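Local coordinates for macro domain-containing protein (Thermosipho africanus, PDB 7OMU) that is of unknown function but joins a DarT-family domain to a macro domain, which holds adenosine-5-diphosphoribose in the crystal, at residues Glu155-Glu159 with Arg259-Gln263; Leu223-Leu227 with Cys373-Leu379; Phe314-Pro318 with Gly335-Ile339. The protein carries 1 engineered substitution. One frame throughout, in Å; residues are numbered along the deposited sequence.

Interaction 1: residues Glu155-Glu159 with Arg259-Gln263; sequences EYWRE and RVKYQ
Arg259, on helix 256-263 of the macro domain, lays its side chain along one face of the Tyr156 ring, which projects from a loop of the DarT-family part. With CG anti to the backbone N (chi1 162°) and the chain extended as far as NE, the residue passes over the ring and ends beside the loop. CG comes only to the ring rim. CD lies over the face, 4.0 Å from the Tyr156 ring centroid, in a CH-pi contact. NE follows, 3.6 Å from Tyr156 CD1, and NH2 reaches past the ring to Tyr156 CB. Guanidinium and phenol planes are only 12° apart. Gln263, one helical turn on, fixes this rotation: its OE1 accepts from Arg259 NE at 2.7 Å and from Arg259 NH2 at 3.0 Å, both within the guanidinium plane. The same Gln263 OE1 lies obliquely to the phenol, 3.7 Å from Tyr156 CD2. NH1 makes a salt bridge with Asp233, and the arginine also touches the bound adenosine-5-diphosphoribose. Nearby, the Arg158 guanidinium has Tyr262 CB over one face, while its NH2 approaches Tyr262 CD1 obliquely at 3.5 Å. Arg259 and Tyr156 thus meet across the two segments by stacking and CH-pi contact, whereas the arginine takes its hydrogen bonds and salt bridge from Gln263 and Asp233.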
loop_
_atom_site.group_PDB
_atom_site.type_symbol
_atom_site.label_atom_id
_atom_site.label_comp_id
_atom_site.label_asym_id
_atom_site.label_seq_id
_atom_site.Cartn_x
_atom_site.Cartn_y
_atom_site.Cartn_z
ATOM N N GLU A 155 -2.088 2.261 -6.891
ATOM C CA GLU A 155 -1.407 2.419 -5.573
ATOM C C GLU A 155 -2.386 2.103 -4.431
ATOM O O GLU A 155 -1.915 1.926 -3.285
ATOM C CB GLU A 155 -0.755 3.802 -5.434
ATOM C CG GLU A 155 -1.417 4.919 -6.229
ATOM C CD GLU A 155 -0.647 6.238 -6.234
ATOM O OE1 GLU A 155 0.455 6.294 -5.639
ATOM O OE2 GLU A 155 -1.143 7.213 -6.842
ATOM N N TYR A 156 -3.687 2.018 -4.735
ATOM C CA TYR A 156 -4.756 1.611 -3.786
ATOM C C TYR A 156 -5.919 0.971 -4.548
ATOM O O TYR A 156 -5.953 1.044 -5.784
ATOM C CB TYR A 156 -5.227 2.807 -2.957
ATOM C CG TYR A 156 -6.106 3.822 -3.653
ATOM C CD1 TYR A 156 -5.562 4.910 -4.318
ATOM C CD2 TYR A 156 -7.491 3.741 -3.582
ATOM C CE1 TYR A 156 -6.366 5.863 -4.926
ATOM C CE2 TYR A 156 -8.309 4.678 -4.194
ATOM C CZ TYR A 156 -7.745 5.746 -4.867
ATOM O OH TYR A 156 -8.554 6.671 -5.461
ATOM N N TRP A 157 -6.858 0.380 -3.814
ATOM C CA TRP A 157 -8.003 -0.358 -4.395
ATOM C C TRP A 157 -9.228 -0.257 -3.480
ATOM O O TRP A 157 -9.085 0.246 -2.351
ATOM C CB TRP A 157 -7.580 -1.808 -4.605
ATOM C CG TRP A 157 -7.088 -2.439 -3.343
ATOM C CD1 TRP A 157 -7.855 -2.983 -2.357
ATOM C CD2 TRP A 157 -5.726 -2.558 -2.908
ATOM N NE1 TRP A 157 -7.061 -3.448 -1.345
ATOM C CE2 TRP A 157 -5.750 -3.205 -1.654
ATOM C CE3 TRP A 157 -4.489 -2.205 -3.456
ATOM C CZ2 TRP A 157 -4.587 -3.497 -0.944
ATOM C CZ3 TRP A 157 -3.338 -2.495 -2.754
ATOM C CH2 TRP A 157 -3.388 -3.134 -1.516
ATOM N N ARG A 158 -10.376 -0.739 -3.965
ATOM C CA ARG A 158 -11.672 -0.793 -3.234
ATOM C C ARG A 158 -12.592 -1.813 -3.917
ATOM O O ARG A 158 -12.417 -2.044 -5.129
ATOM C CB ARG A 158 -12.315 0.596 -3.166
ATOM C CG ARG A 158 -12.232 1.420 -4.444
ATOM C CD ARG A 158 -12.736 2.825 -4.185
ATOM N NE ARG A 158 -12.700 3.709 -5.345
ATOM C CZ ARG A 158 -13.751 4.050 -6.093
ATOM N NH1 ARG A 158 -14.955 3.571 -5.833
ATOM N NH2 ARG A 158 -13.592 4.875 -7.112
ATOM N N GLU A 159 -13.527 -2.407 -3.169
ATOM C CA GLU A 159 -14.380 -3.524 -3.658
ATOM C C GLU A 159 -15.379 -3.001 -4.699
ATOM O O GLU A 159 -15.617 -3.714 -5.698
ATOM C CB GLU A 159 -15.095 -4.219 -2.495
ATOM C CG GLU A 159 -15.618 -5.598 -2.868
ATOM C CD GLU A 159 -16.657 -6.208 -1.936
ATOM O OE1 GLU A 159 -16.850 -5.671 -0.813
ATOM O OE2 GLU A 159 -17.285 -7.224 -2.338
ATOM N N ARG A 259 -8.975 11.190 -2.843
ATOM C CA ARG A 259 -8.711 9.754 -2.563
ATOM C C ARG A 259 -9.577 9.288 -1.391
ATOM O O ARG A 259 -10.089 8.155 -1.454
ATOM C CB ARG A 259 -7.244 9.501 -2.218
ATOM C CG ARG A 259 -7.028 8.178 -1.509
ATOM C CD ARG A 259 -5.636 7.647 -1.726
ATOM N NE ARG A 259 -5.481 6.373 -1.054
ATOM C CZ ARG A 259 -4.337 5.713 -0.957
ATOM N NH1 ARG A 259 -3.239 6.211 -1.505
ATOM N NH2 ARG A 259 -4.299 4.554 -0.317
ATOM N N VAL A 260 -9.700 10.122 -0.356
ATOM C CA VAL A 260 -10.500 9.829 0.870
ATOM C C VAL A 260 -11.960 9.618 0.460
ATOM O O VAL A 260 -12.592 8.701 1.001
ATOM C CB VAL A 260 -10.364 10.942 1.925
ATOM C CG1 VAL A 260 -11.336 10.739 3.080
ATOM C CG2 VAL A 260 -8.936 11.046 2.442
ATOM N N LYS A 261 -12.455 10.427 -0.476
ATOM C CA LYS A 261 -13.862 10.386 -0.956
ATOM C C LYS A 261 -14.135 9.044 -1.640
ATOM O O LYS A 261 -15.265 8.537 -1.512
ATOM C CB LYS A 261 -14.149 11.547 -1.912
ATOM C CG LYS A 261 -15.621 11.746 -2.236
ATOM C CD LYS A 261 -15.918 13.069 -2.898
ATOM C CE LYS A 261 -15.451 13.129 -4.335
ATOM N NZ LYS A 261 -15.584 14.497 -4.889
ATOM N N TYR A 262 -13.152 8.483 -2.346
ATOM C CA TYR A 262 -13.338 7.248 -3.150
ATOM C C TYR A 262 -13.079 6.031 -2.263
ATOM O O TYR A 262 -13.894 5.094 -2.308
ATOM C CB TYR A 262 -12.504 7.310 -4.436
ATOM C CG TYR A 262 -13.063 8.303 -5.422
ATOM C CD1 TYR A 262 -14.289 8.094 -6.034
ATOM C CD2 TYR A 262 -12.404 9.488 -5.694
ATOM C CE1 TYR A 262 -14.831 9.019 -6.908
ATOM C CE2 TYR A 262 -12.933 10.429 -6.561
ATOM C CZ TYR A 262 -14.152 10.196 -7.173
ATOM O OH TYR A 262 -14.665 11.136 -8.024
ATOM N N GLN A 263 -12.006 6.062 -1.469
ATOM C CA GLN A 263 -11.571 4.915 -0.629
ATOM C C GLN A 263 -12.455 4.829 0.624
ATOM O O GLN A 263 -12.796 3.704 1.005
ATOM C CB GLN A 263 -10.081 5.020 -0.286
ATOM C CG GLN A 263 -9.450 3.671 0.030
ATOM C CD GLN A 263 -7.955 3.697 0.243
ATOM O OE1 GLN A 263 -7.274 4.697 0.036
ATOM N NE2 GLN A 263 -7.419 2.567 0.664
#

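Interaction 2: residues Leu223-Leu227 with Cys373-Leu379; sequences LTQNL and CRYLTKL
Leu227 and Leu223 carry the apolar part of this contact, reaching from the turn of a beta-hairpin to the C-terminal end of helix 365-376. Leu227 CD2 lies 4.0 Å from Cys373 SG, and its other methyl, CD1, approaches Leu376 CB at 4.1 Å. Leu223 CD1 comes to the same sulfur at 3.9 Å, so Cys373 SG touches one methyl from each end of the turn. Leu227, Cys373 and Leu376 also meet Ile385 on strand 383-386. A mixed contact is made by the threonines, whose side chains stand roughly perpendicular to each other with Thr224 CG2 3.5 Å from Thr377 OG1. The polar link is one hydrogen bond, from Asn226 ND2 to Leu379 O, 3.3 Å long and nearly straight at the hydrogen (166°). Within the turn, Thr224 OG1 lies between the backbone N and the carbonyl carbon (chi1 83°), from where it accepts from Asn226 N and Leu227 N, an ST turn and ST motif. Polar bonds thus shape the hairpin turn internally and tie it once to the carbonyl of Leu379, whereas van der Waals packing of leucine methyls on cysteine and leucine joins the rest.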
loop_
_atom_site.group_PDB
_atom_site.type_symbol
_atom_site.label_atom_id
_atom_site.label_comp_id
_atom_site.label_asym_id
_atom_site.label_seq_id
_atom_site.Cartn_x
_atom_site.Cartn_y
_atom_site.Cartn_z
ATOM N N LEU A 223 13.185 12.503 13.869
ATOM C CA LEU A 223 13.571 13.818 14.448
ATOM C C LEU A 223 13.676 13.695 15.971
ATOM O O LEU A 223 14.598 14.308 16.559
ATOM C CB LEU A 223 12.528 14.873 14.063
ATOM C CG LEU A 223 12.381 15.166 12.571
ATOM C CD1 LEU A 223 11.285 16.194 12.328
ATOM C CD2 LEU A 223 13.694 15.647 11.969
ATOM N N THR A 224 12.738 12.967 16.585
ATOM C CA THR A 224 12.707 12.656 18.041
ATOM C C THR A 224 12.313 11.186 18.210
ATOM O O THR A 224 12.229 10.485 17.183
ATOM C CB THR A 224 11.770 13.613 18.789
ATOM O OG1 THR A 224 10.427 13.145 18.681
ATOM C CG2 THR A 224 11.843 15.034 18.273
ATOM N N GLN A 225 12.086 10.742 19.451
ATOM C CA GLN A 225 11.606 9.371 19.783
ATOM C C GLN A 225 10.248 9.110 19.112
ATOM O O GLN A 225 10.005 7.956 18.705
ATOM C CB GLN A 225 11.479 9.199 21.300
ATOM C CG GLN A 225 12.744 8.692 21.975
ATOM C CD GLN A 225 12.841 7.185 21.943
ATOM O OE1 GLN A 225 12.916 6.568 20.881
ATOM N NE2 GLN A 225 12.854 6.573 23.119
ATOM N N ASN A 226 9.401 10.139 19.011
ATOM C CA ASN A 226 7.974 10.026 18.608
ATOM C C ASN A 226 7.747 10.585 17.204
ATOM O O ASN A 226 6.967 9.966 16.454
ATOM C CB ASN A 226 7.068 10.756 19.595
ATOM C CG ASN A 226 7.071 10.091 20.952
ATOM O OD1 ASN A 226 7.554 8.969 21.088
ATOM N ND2 ASN A 226 6.526 10.766 21.951
ATOM N N LEU A 227 8.368 11.723 16.884
ATOM C CA LEU A 227 8.169 12.444 15.598
ATOM C C LEU A 227 9.141 11.893 14.552
ATOM O O LEU A 227 10.326 11.705 14.885
ATOM C CB LEU A 227 8.391 13.944 15.816
ATOM C CG LEU A 227 7.894 14.852 14.695
ATOM C CD1 LEU A 227 6.392 14.702 14.506
ATOM C CD2 LEU A 227 8.259 16.301 14.975
ATOM N N CYS A 373 6.117 20.786 13.198
ATOM C CA CYS A 373 7.096 20.107 14.090
ATOM C C CYS A 373 7.040 20.747 15.480
ATOM O O CYS A 373 6.884 19.998 16.462
ATOM C CB CYS A 373 8.510 20.165 13.519
ATOM S SG CYS A 373 8.741 19.076 12.090
ATOM N N ARG A 374 7.133 22.081 15.541
ATOM C CA ARG A 374 7.029 22.898 16.780
ATOM C C ARG A 374 5.942 22.324 17.691
ATOM O O ARG A 374 6.211 22.170 18.887
ATOM C CB ARG A 374 6.671 24.352 16.460
ATOM C CG ARG A 374 7.852 25.251 16.129
ATOM C CD ARG A 374 7.384 26.671 15.852
ATOM N NE ARG A 374 6.473 27.145 16.898
ATOM C CZ ARG A 374 5.439 27.973 16.718
ATOM N NH1 ARG A 374 5.145 28.459 15.520
ATOM N NH2 ARG A 374 4.683 28.310 17.750
ATOM N N TYR A 375 4.760 22.034 17.140
ATOM C CA TYR A 375 3.557 21.624 17.907
ATOM C C TYR A 375 3.555 20.110 18.133
ATOM O O TYR A 375 3.342 19.679 19.281
ATOM C CB TYR A 375 2.288 22.101 17.199
ATOM C CG TYR A 375 1.951 23.542 17.478
ATOM C CD1 TYR A 375 1.238 23.906 18.613
ATOM C CD2 TYR A 375 2.367 24.549 16.624
ATOM C CE1 TYR A 375 0.935 25.230 18.884
ATOM C CE2 TYR A 375 2.078 25.879 16.884
ATOM C CZ TYR A 375 1.359 26.222 18.017
ATOM O OH TYR A 375 1.067 27.533 18.262
ATOM N N LEU A 376 3.775 19.327 17.076
ATOM C CA LEU A 376 3.575 17.854 17.098
ATOM C C LEU A 376 4.732 17.160 17.826
ATOM O O LEU A 376 4.581 15.969 18.158
ATOM C CB LEU A 376 3.435 17.346 15.662
ATOM C CG LEU A 376 2.178 17.806 14.933
ATOM C CD1 LEU A 376 2.245 17.443 13.460
ATOM C CD2 LEU A 376 0.935 17.209 15.570
ATOM N N THR A 377 5.838 17.862 18.072
ATOM C CA THR A 377 6.977 17.328 18.865
ATOM C C THR A 377 6.533 17.200 20.327
ATOM O O THR A 377 7.035 16.302 21.016
ATOM C CB THR A 377 8.237 18.180 18.669
ATOM O OG1 THR A 377 9.350 17.378 19.062
ATOM C CG2 THR A 377 8.213 19.480 19.441
ATOM N N LYS A 378 5.604 18.053 20.762
ATOM C CA LYS A 378 5.035 18.032 22.135
ATOM C C LYS A 378 4.306 16.702 22.377
ATOM O O LYS A 378 4.345 16.228 23.523
ATOM C CB LYS A 378 4.082 19.211 22.353
ATOM C CG LYS A 378 4.685 20.606 22.224
ATOM C CD LYS A 378 3.689 21.712 22.573
ATOM C CE LYS A 378 3.870 23.023 21.825
ATOM N NZ LYS A 378 4.783 23.963 22.520
ATOM N N LEU A 379 3.663 16.121 21.354
ATOM C CA LEU A 379 2.852 14.875 21.485
ATOM C C LEU A 379 3.700 13.752 22.090
ATOM O O LEU A 379 4.816 13.535 21.592
ATOM C CB LEU A 379 2.311 14.450 20.117
ATOM C CG LEU A 379 0.896 14.922 19.803
ATOM C CD1 LEU A 379 0.783 16.434 19.954
ATOM C CD2 LEU A 379 0.478 14.486 18.407
#

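Interaction 3: residues Phe314-Pro318 with Gly335-Ile339; sequences FLLFP and GLRWI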
loop_
_atom_site.group_PDB
_atom_site.type_symbol
_atom_site.label_atom_id
_atom_site.label_comp_id
_atom_site.label_asym_id
_atom_site.label_seq_id
_atom_site.Cartn_x
_atom_site.Cartn_y
_atom_site.Cartn_z
ATOM N N PHE A 314 -10.249 8.984 11.655
ATOM C CA PHE A 314 -9.934 10.065 10.690
ATOM C C PHE A 314 -10.120 11.411 11.386
ATOM O O PHE A 314 -11.216 11.658 11.910
ATOM C CB PHE A 314 -10.826 9.966 9.451
ATOM C CG PHE A 314 -10.445 8.854 8.513
ATOM C CD1 PHE A 314 -10.799 7.544 8.788
ATOM C CD2 PHE A 314 -9.713 9.119 7.370
ATOM C CE1 PHE A 314 -10.447 6.522 7.921
ATOM C CE2 PHE A 314 -9.358 8.093 6.507
ATOM C CZ PHE A 314 -9.727 6.794 6.780
ATOM N N LEU A 315 -9.067 12.230 11.402
ATOM C CA LEU A 315 -9.096 13.621 11.912
ATOM C C LEU A 315 -9.289 14.548 10.714
ATOM O O LEU A 315 -8.423 14.550 9.834
ATOM C CB LEU A 315 -7.792 13.927 12.651
ATOM C CG LEU A 315 -7.711 15.309 13.299
ATOM C CD1 LEU A 315 -8.763 15.459 14.388
ATOM C CD2 LEU A 315 -6.324 15.567 13.869
ATOM N N LEU A 316 -10.411 15.267 10.672
ATOM C CA LEU A 316 -10.707 16.289 9.638
ATOM C C LEU A 316 -10.111 17.620 10.099
ATOM O O LEU A 316 -10.583 18.170 11.106
ATOM C CB LEU A 316 -12.221 16.360 9.420
ATOM C CG LEU A 316 -12.864 15.030 9.029
ATOM C CD1 LEU A 316 -14.375 15.149 8.976
ATOM C CD2 LEU A 316 -12.316 14.531 7.699
ATOM N N PHE A 317 -9.089 18.088 9.384
ATOM C CA PHE A 317 -8.254 19.263 9.729
ATOM C C PHE A 317 -8.469 20.356 8.690
ATOM O O PHE A 317 -7.884 20.308 7.613
ATOM C CB PHE A 317 -6.788 18.837 9.783
ATOM C CG PHE A 317 -5.863 19.839 10.417
ATOM C CD1 PHE A 317 -5.656 21.080 9.839
ATOM C CD2 PHE A 317 -5.191 19.533 11.589
ATOM C CE1 PHE A 317 -4.801 21.999 10.420
ATOM C CE2 PHE A 317 -4.331 20.451 12.168
ATOM C CZ PHE A 317 -4.140 21.682 11.584
ATOM N N PRO A 318 -9.301 21.381 8.968
ATOM C CA PRO A 318 -9.513 22.466 8.013
ATOM C C PRO A 318 -8.269 23.357 7.869
ATOM O O PRO A 318 -7.851 23.945 8.859
ATOM C CB PRO A 318 -10.692 23.243 8.615
ATOM C CG PRO A 318 -10.601 22.971 10.104
ATOM C CD PRO A 318 -10.075 21.556 10.209
ATOM N N GLY A 335 -5.390 24.548 14.488
ATOM C CA GLY A 335 -5.624 23.095 14.394
ATOM C C GLY A 335 -4.545 22.297 15.107
ATOM O O GLY A 335 -4.891 21.304 15.771
ATOM N N LEU A 336 -3.281 22.708 14.975
ATOM C CA LEU A 336 -2.122 22.017 15.605
ATOM C C LEU A 336 -2.230 22.144 17.128
ATOM O O LEU A 336 -2.041 21.127 17.814
ATOM C CB LEU A 336 -0.817 22.615 15.073
ATOM C CG LEU A 336 -0.501 22.288 13.614
ATOM C CD1 LEU A 336 0.592 23.194 13.070
ATOM C CD2 LEU A 336 -0.106 20.827 13.465
ATOM N N ARG A 337 -2.543 23.342 17.626
ATOM C CA ARG A 337 -2.810 23.600 19.067
ATOM C C ARG A 337 -3.926 22.664 19.529
ATOM O O ARG A 337 -3.754 22.016 20.578
ATOM C CB ARG A 337 -3.197 25.063 19.298
ATOM C CG ARG A 337 -3.595 25.389 20.732
ATOM C CD ARG A 337 -3.603 26.879 21.030
ATOM N NE ARG A 337 -2.306 27.508 20.790
ATOM C CZ ARG A 337 -1.265 27.479 21.623
ATOM N NH1 ARG A 337 -1.337 26.835 22.778
ATOM N NH2 ARG A 337 -0.144 28.089 21.282
ATOM N N TRP A 338 -5.016 22.589 18.761
ATOM C CA TRP A 338 -6.174 21.702 19.052
ATOM C C TRP A 338 -5.657 20.285 19.307
ATOM O O TRP A 338 -6.020 19.710 20.351
ATOM C CB TRP A 338 -7.216 21.724 17.928
ATOM C CG TRP A 338 -8.460 20.968 18.284
ATOM C CD1 TRP A 338 -9.607 21.482 18.811
ATOM C CD2 TRP A 338 -8.675 19.549 18.165
ATOM N NE1 TRP A 338 -10.522 20.484 19.025
ATOM C CE2 TRP A 338 -9.980 19.290 18.638
ATOM C CE3 TRP A 338 -7.901 18.476 17.703
ATOM C CZ2 TRP A 338 -10.521 18.006 18.666
ATOM C CZ3 TRP A 338 -8.435 17.207 17.729
ATOM C CH2 TRP A 338 -9.728 16.979 18.208
ATOM N N ILE A 339 -4.835 19.759 18.393
ATOM C CA ILE A 339 -4.266 18.381 18.469
ATOM C C ILE A 339 -3.508 18.239 19.794
ATOM O O ILE A 339 -3.817 17.298 20.553
ATOM C CB ILE A 339 -3.386 18.084 17.239
ATOM C CG1 ILE A 339 -4.241 17.970 15.974
ATOM C CG2 ILE A 339 -2.530 16.843 17.463
ATOM C CD1 ILE A 339 -3.446 17.815 14.700
#
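Leu315 and Phe317 both set CG opposite the backbone N (chi1 -177° and -167°), and from there the leucine methyls and the phenyl ring extend from strand 313-318 to Trp338, Ile339 and Gly335 on helix 329-346. The two elements form the first half of a beta-alpha-beta crossover in the macro-domain fold: the chain leaves strand 313-318, passes through this helix and enters parallel strand 351-354, with strand 241-246 lying between the two in the sheet. Strand and helix run roughly antiparallel, at 149°, and the axes of the segments 314-318 and 335-339 come within 9.7 Å. Leu315 splits its branches between two helix residues. CD1 goes to Trp338 CZ3 at 3.8 Å, the leucine and the indole passing each other pointing opposite ways, while CD2 meets Ile339 CD1 at 3.7 Å. That same isoleucine methyl, Ile339 CD1, also lies at the edge of the Phe317 ring, close to its plane and 3.8 Å from Phe317 CE2. One turn earlier the helix has Gly335, and without a side chain there the phenyl tip comes directly against the helix backbone. Leu336 points its CB away from the strand and its side chain touches Leu371, Tyr375 and Leu376 of helix 365-376, yet Leu336 N is 3.6 Å from Phe317 CZ. Thr243 of strand 241-246 borders both Leu315 and Phe317. The contact is buried and almost wholly apolar. At its glycine end, Phe317 CZ stands 3.5 Å from Gly335 CA.

Interactions 2 and 3 belong to one continuous packing layer of the macro domain, their centres 15 Å apart: Leu379 CD2 lies 3.9 Å from Ile339 CG2, and Tyr375 CG lies 3.8 Å from Leu336 CB, so that helices 365-376 and 329-346 pack side by side. Interaction 1 instead joins the DarT-family part to the macro domain, its centre 29 Å from that of interaction 2 and 22 Å from that of interaction 3, although the nearest atoms of 1 and 3 are about 5 Å apart, without touching. The side chain of Arg259 is about 4 Å from adenosine-5-diphosphoribose, that of Phe317 about 8 Å and that of Leu376, where hairpin 219-231 meets helix 365-376, about 13 Å.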